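TRNA (guanine-N(1)-)-methyltransferase (Aquifex aeolicus, PDB 1OY5) probably methylates guanosine-37 of various tRNAs at N1, using S-adenosyl-L-methionine as methyl donor and working as a homodimer. Local coordinates at residues P5-S19 with K33-E45. Numbering follows the deposited sequence.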
loop_
_atom_site.group_PDB
_atom_site.type_symbol
_atom_site.label_atom_id
_atom_site.label_comp_id
_atom_site.label_asym_id
_atom_site.label_seq_id
_atom_site.Cartn_x
_atom_site.Cartn_y
_atom_site.Cartn_z
ATOM N N PRO A 5 12.856 16.709 13.561
ATOM C CA PRO A 5 11.611 16.429 12.847
ATOM C C PRO A 5 12.060 15.459 11.763
ATOM O O PRO A 5 12.811 15.923 10.858
ATOM C CB PRO A 5 11.202 17.766 12.194
ATOM C CG PRO A 5 12.375 18.488 12.036
ATOM C CD PRO A 5 13.155 18.106 13.209
ATOM N N LEU A 6 11.703 14.174 11.844
ATOM C CA LEU A 6 12.065 13.227 10.762
ATOM C C LEU A 6 11.608 13.740 9.374
ATOM O O LEU A 6 10.454 14.062 9.164
ATOM C CB LEU A 6 11.492 11.840 11.024
ATOM C CG LEU A 6 11.511 10.811 9.894
ATOM C CD1 LEU A 6 12.840 10.594 9.390
ATOM C CD2 LEU A 6 10.999 9.487 10.379
ATOM N N ARG A 7 12.532 13.852 8.443
ATOM C CA ARG A 7 12.215 14.379 7.113
ATOM C C ARG A 7 12.228 13.308 5.989
ATOM O O ARG A 7 13.181 12.534 5.872
ATOM C CB ARG A 7 13.236 15.456 6.748
ATOM C CG ARG A 7 13.204 16.694 7.568
ATOM C CD ARG A 7 13.883 17.848 6.875
ATOM N NE ARG A 7 13.737 19.122 7.573
ATOM C CZ ARG A 7 14.319 19.428 8.732
ATOM N NH1 ARG A 7 15.062 18.540 9.380
ATOM N NH2 ARG A 7 14.133 20.630 9.275
ATOM N N PHE A 8 11.161 13.284 5.193
ATOM C CA PHE A 8 11.033 12.390 4.057
ATOM C C PHE A 8 11.174 13.152 2.777
ATOM O O PHE A 8 10.729 14.305 2.665
ATOM C CB PHE A 8 9.655 11.722 4.020
ATOM C CG PHE A 8 9.486 10.604 4.996
ATOM C CD1 PHE A 8 10.074 9.364 4.777
ATOM C CD2 PHE A 8 8.742 10.800 6.161
ATOM C CE1 PHE A 8 9.922 8.327 5.709
ATOM C CE2 PHE A 8 8.557 9.745 7.085
ATOM C CZ PHE A 8 9.154 8.516 6.853
ATOM N N PHE A 9 11.783 12.493 1.785
ATOM C CA PHE A 9 11.964 13.075 0.460
ATOM C C PHE A 9 11.448 12.035 -0.507
ATOM O O PHE A 9 11.985 10.950 -0.586
ATOM C CB PHE A 9 13.429 13.401 0.236
ATOM C CG PHE A 9 13.971 14.341 1.241
ATOM C CD1 PHE A 9 13.746 15.692 1.126
ATOM C CD2 PHE A 9 14.646 13.878 2.348
ATOM C CE1 PHE A 9 14.224 16.557 2.061
ATOM C CE2 PHE A 9 15.103 14.752 3.307
ATOM C CZ PHE A 9 14.885 16.074 3.166
ATOM N N VAL A 10 10.394 12.339 -1.243
ATOM C CA VAL A 10 9.777 11.302 -2.071
ATOM C C VAL A 10 9.925 11.622 -3.561
ATOM O O VAL A 10 9.217 12.512 -4.087
ATOM C CB VAL A 10 8.273 11.146 -1.737
ATOM C CG1 VAL A 10 7.746 9.946 -2.345
ATOM C CG2 VAL A 10 8.065 11.070 -0.286
ATOM N N LEU A 11 10.822 10.894 -4.227
ATOM C CA LEU A 11 11.079 11.082 -5.652
ATOM C C LEU A 11 9.985 10.398 -6.429
ATOM O O LEU A 11 9.847 9.216 -6.371
ATOM C CB LEU A 11 12.416 10.468 -6.079
ATOM C CG LEU A 11 13.708 11.261 -5.942
ATOM C CD1 LEU A 11 13.846 11.784 -4.534
ATOM C CD2 LEU A 11 14.874 10.356 -6.304
ATOM N N THR A 12 9.272 11.163 -7.231
ATOM C CA THR A 12 8.138 10.653 -7.964
ATOM C C THR A 12 7.768 11.578 -9.099
ATOM O O THR A 12 8.045 12.767 -9.045
ATOM C CB THR A 12 6.939 10.545 -7.027
ATOM O OG1 THR A 12 5.751 10.379 -7.785
ATOM C CG2 THR A 12 6.664 11.850 -6.374
ATOM N N ILE A 13 7.117 11.027 -10.102
ATOM C CA ILE A 13 6.601 11.800 -11.218
ATOM C C ILE A 13 5.177 12.218 -10.893
ATOM O O ILE A 13 4.585 12.948 -11.666
ATOM C CB ILE A 13 6.680 11.014 -12.559
ATOM C CG1 ILE A 13 5.814 9.763 -12.555
ATOM C CG2 ILE A 13 8.103 10.586 -12.827
ATOM C CD1 ILE A 13 5.778 9.073 -13.900
ATOM N N PHE A 14 4.651 11.785 -9.740
ATOM C CA PHE A 14 3.305 12.157 -9.279
ATOM C C PHE A 14 3.387 12.785 -7.854
ATOM O O PHE A 14 2.882 12.262 -6.850
ATOM C CB PHE A 14 2.329 10.985 -9.311
ATOM C CG PHE A 14 2.142 10.361 -10.692
ATOM C CD1 PHE A 14 1.732 11.120 -11.780
ATOM C CD2 PHE A 14 2.350 8.985 -10.890
ATOM C CE1 PHE A 14 1.605 10.539 -12.995
ATOM C CE2 PHE A 14 2.198 8.405 -12.120
ATOM C CZ PHE A 14 1.848 9.162 -13.161
ATOM N N PRO A 15 4.033 13.933 -7.785
ATOM C CA PRO A 15 4.162 14.639 -6.516
ATOM C C PRO A 15 2.831 14.763 -5.810
ATOM O O PRO A 15 2.771 14.495 -4.629
ATOM C CB PRO A 15 4.650 16.059 -6.926
ATOM C CG PRO A 15 5.045 15.997 -8.434
ATOM C CD PRO A 15 4.667 14.644 -8.927
ATOM N N HIS A 16 1.793 15.204 -6.502
ATOM C CA HIS A 16 0.512 15.514 -5.860
ATOM C C HIS A 16 -0.107 14.366 -5.120
ATOM O O HIS A 16 -0.831 14.574 -4.194
ATOM C CB HIS A 16 -0.449 16.167 -6.873
ATOM C CG HIS A 16 0.065 17.490 -7.371
ATOM N ND1 HIS A 16 -0.755 18.490 -7.858
ATOM C CD2 HIS A 16 1.332 17.974 -7.454
ATOM C CE1 HIS A 16 -0.023 19.531 -8.215
ATOM N NE2 HIS A 16 1.249 19.235 -7.997
ATOM N N ILE A 17 0.195 13.143 -5.512
ATOM C CA ILE A 17 -0.303 12.003 -4.774
ATOM C C ILE A 17 0.228 12.073 -3.348
ATOM O O ILE A 17 -0.515 11.863 -2.408
ATOM C CB ILE A 17 0.068 10.687 -5.442
ATOM C CG1 ILE A 17 -0.822 10.443 -6.648
ATOM C CG2 ILE A 17 -0.135 9.557 -4.490
ATOM C CD1 ILE A 17 -0.247 9.478 -7.661
ATOM N N ILE A 18 1.499 12.403 -3.195
ATOM C CA ILE A 18 2.120 12.470 -1.892
ATOM C C ILE A 18 1.608 13.690 -1.098
ATOM O O ILE A 18 1.253 13.592 0.069
ATOM C CB ILE A 18 3.622 12.523 -2.060
ATOM C CG1 ILE A 18 4.076 11.474 -3.072
ATOM C CG2 ILE A 18 4.333 12.371 -0.711
ATOM C CD1 ILE A 18 3.805 10.103 -2.681
ATOM N N SER A 19 1.479 14.820 -1.762
ATOM C CA SER A 19 1.057 16.004 -1.070
ATOM C C SER A 19 -0.394 15.772 -0.668
ATOM O O SER A 19 -0.779 16.127 0.422
ATOM C CB SER A 19 1.274 17.276 -1.920
ATOM O OG SER A 19 0.091 17.651 -2.609
ATOM N N LYS A 33 2.338 18.595 14.283
ATOM C CA LYS A 33 3.090 18.647 15.507
ATOM C C LYS A 33 4.587 18.850 15.317
ATOM O O LYS A 33 5.320 18.986 16.271
ATOM C CB LYS A 33 2.811 17.382 16.311
ATOM C CG LYS A 33 1.363 17.268 16.782
ATOM C CD LYS A 33 1.149 15.911 17.371
ATOM C CE LYS A 33 -0.180 15.763 18.126
ATOM N NZ LYS A 33 -0.153 14.565 19.030
ATOM N N GLY A 34 5.062 18.888 14.083
ATOM C CA GLY A 34 6.482 19.107 13.856
ATOM C C GLY A 34 7.318 17.858 14.030
ATOM O O GLY A 34 8.514 17.950 14.135
ATOM N N LYS A 35 6.702 16.684 14.009
ATOM C CA LYS A 35 7.431 15.434 14.191
ATOM C C LYS A 35 7.870 14.917 12.864
ATOM O O LYS A 35 8.771 14.112 12.770
ATOM C CB LYS A 35 6.565 14.386 14.898
ATOM C CG LYS A 35 5.990 14.881 16.221
ATOM C CD LYS A 35 7.014 15.689 16.991
ATOM C CE LYS A 35 6.554 16.089 18.403
ATOM N NZ LYS A 35 7.769 16.275 19.279
ATOM N N VAL A 36 7.213 15.329 11.804
ATOM C CA VAL A 36 7.679 14.907 10.499
ATOM C C VAL A 36 7.431 15.956 9.475
ATOM O O VAL A 36 6.609 16.852 9.661
ATOM C CB VAL A 36 7.015 13.650 10.026
ATOM C CG1 VAL A 36 7.112 12.582 11.093
ATOM C CG2 VAL A 36 5.583 13.934 9.731
ATOM N N GLU A 37 8.201 15.829 8.409
ATOM C CA GLU A 37 8.066 16.638 7.220
ATOM C C GLU A 37 8.196 15.708 6.005
ATOM O O GLU A 37 8.986 14.781 5.974
ATOM C CB GLU A 37 9.128 17.718 7.173
ATOM C CG GLU A 37 8.917 18.855 8.157
ATOM C CD GLU A 37 10.100 19.798 8.156
ATOM O OE1 GLU A 37 11.018 19.619 7.317
ATOM O OE2 GLU A 37 10.172 20.667 9.043
ATOM N N VAL A 38 7.385 15.994 5.002
ATOM C CA VAL A 38 7.263 15.199 3.805
ATOM C C VAL A 38 7.457 16.114 2.644
ATOM O O VAL A 38 6.623 16.945 2.374
ATOM C CB VAL A 38 5.827 14.587 3.695
ATOM C CG1 VAL A 38 5.626 13.915 2.353
ATOM C CG2 VAL A 38 5.599 13.618 4.781
ATOM N N TYR A 39 8.548 15.925 1.932
ATOM C CA TYR A 39 8.853 16.709 0.768
ATOM C C TYR A 39 8.721 15.897 -0.527
ATOM O O TYR A 39 9.616 15.196 -0.938
ATOM C CB TYR A 39 10.280 17.223 0.832
ATOM C CG TYR A 39 10.602 18.094 1.977
ATOM C CD1 TYR A 39 10.573 19.481 1.829
ATOM C CD2 TYR A 39 11.018 17.554 3.202
ATOM C CE1 TYR A 39 10.899 20.300 2.847
ATOM C CE2 TYR A 39 11.343 18.370 4.228
ATOM C CZ TYR A 39 11.282 19.750 4.057
ATOM O OH TYR A 39 11.587 20.608 5.084
ATOM N N PRO A 40 7.624 16.062 -1.222
ATOM C CA PRO A 40 7.473 15.437 -2.535
ATOM C C PRO A 40 8.436 16.115 -3.528
ATOM O O PRO A 40 8.524 17.334 -3.593
ATOM C CB PRO A 40 6.021 15.714 -2.898
ATOM C CG PRO A 40 5.515 16.771 -1.905
ATOM C CD PRO A 40 6.470 16.879 -0.815
ATOM N N ILE A 41 9.218 15.325 -4.249
ATOM C CA ILE A 41 10.214 15.884 -5.170
ATOM C C ILE A 41 9.811 15.398 -6.547
ATOM O O ILE A 41 9.789 14.221 -6.840
ATOM C CB ILE A 41 11.659 15.420 -4.814
ATOM C CG1 ILE A 41 11.972 15.576 -3.326
ATOM C CG2 ILE A 41 12.649 16.193 -5.610
ATOM C CD1 ILE A 41 12.216 16.999 -2.874
ATOM N N ASP A 42 9.420 16.344 -7.362
ATOM C CA ASP A 42 9.012 16.114 -8.717
ATOM C C ASP A 42 10.182 15.767 -9.642
ATOM O O ASP A 42 11.035 16.640 -9.934
ATOM C CB ASP A 42 8.386 17.357 -9.214
ATOM C CG ASP A 42 7.502 17.123 -10.346
ATOM O OD1 ASP A 42 6.620 18.013 -10.495
ATOM O OD2 ASP A 42 7.598 16.124 -11.115
ATOM N N LEU A 43 10.204 14.506 -10.091
ATOM C CA LEU A 43 11.296 14.022 -10.965
ATOM C C LEU A 43 11.483 14.854 -12.223
ATOM O O LEU A 43 12.605 15.079 -12.675
ATOM C CB LEU A 43 11.101 12.585 -11.411
ATOM C CG LEU A 43 11.946 11.597 -10.651
ATOM C CD1 LEU A 43 11.592 10.200 -11.148
ATOM C CD2 LEU A 43 13.447 11.878 -10.833
ATOM N N ARG A 44 10.363 15.286 -12.757
ATOM C CA ARG A 44 10.366 16.088 -13.922
ATOM C C ARG A 44 11.142 17.403 -13.771
ATOM O O ARG A 44 11.798 17.804 -14.723
ATOM C CB ARG A 44 8.929 16.310 -14.378
ATOM C CG ARG A 44 8.237 14.985 -14.746
ATOM C CD ARG A 44 6.715 15.018 -14.715
ATOM N NE ARG A 44 6.186 15.491 -13.418
ATOM C CZ ARG A 44 5.007 16.081 -13.303
ATOM N NH1 ARG A 44 4.215 16.231 -14.383
ATOM N NH2 ARG A 44 4.599 16.528 -12.137
ATOM N N GLU A 45 11.126 18.028 -12.588
ATOM C CA GLU A 45 11.800 19.309 -12.396
ATOM C C GLU A 45 13.259 19.092 -12.322
ATOM O O GLU A 45 14.017 20.049 -12.314
ATOM C CB GLU A 45 11.398 20.062 -11.140
ATOM C CG GLU A 45 9.947 20.085 -10.822
ATOM C CD GLU A 45 9.209 21.227 -11.441
ATOM O OE1 GLU A 45 9.070 21.315 -12.689
ATOM O OE2 GLU A 45 8.693 22.042 -10.649
#
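The ring of Y39 lies beside that of F9, the planes nearly parallel at 13° but well offset, with F9 CE1 3.5 Å from Y39 CD2. Both rings also meet Y81 of helix 67-81. Beyond them on the same face, R7 runs alongside Y39, its extended chain laying CD near CE2 of the ring. R7 NE forms a salt bridge with E37 OE1 (2.8 Å), but the guanidinium and carboxylate planes stand 83° apart and the hydrogen bond within it is weak. E37 OE1 is shared: Y39 OH donates to it from above the carboxylate plane, at 2.5 Å. CG of E37 is anti to the carbonyl carbon (chi1 -73°), and the chain beyond it is extended, carrying the carboxylate up to R7. A leucine in place of Y39 would probably cost F9 one of its aromatic neighbours and E37 OE1 the bond from the hydroxyl.

Underneath runs a parallel ladder joining 6-12 to edge strand 36-42, from E37 N to L6 O through L43 N to T12 O (3.0 Å). The opposite face carries F8, V10, V38 and P40. Here helix 15-19 turns back almost antiparallel to strand 36-42; I18 CG2 meets V38 CG1 at 3.7 Å, crossing it at about a right angle, while I18 CB packs on P40. P15 CG rests against the carboxylate of D42, which R44 NE grips through the syn lone pair of OD2. Helix 143-155 covers this face as well, touching L6, F8, V10 and I18. Helices 15-21 and 25-33 connect the strands in a right-handed beta-alpha-beta crossover of this TrmD-family methyltransferase (SPOUT clan). Held by both R7 NE and Y39 OH, the E37 carboxylate is probably fixed in rotation, while backbone bonds set the parallel register.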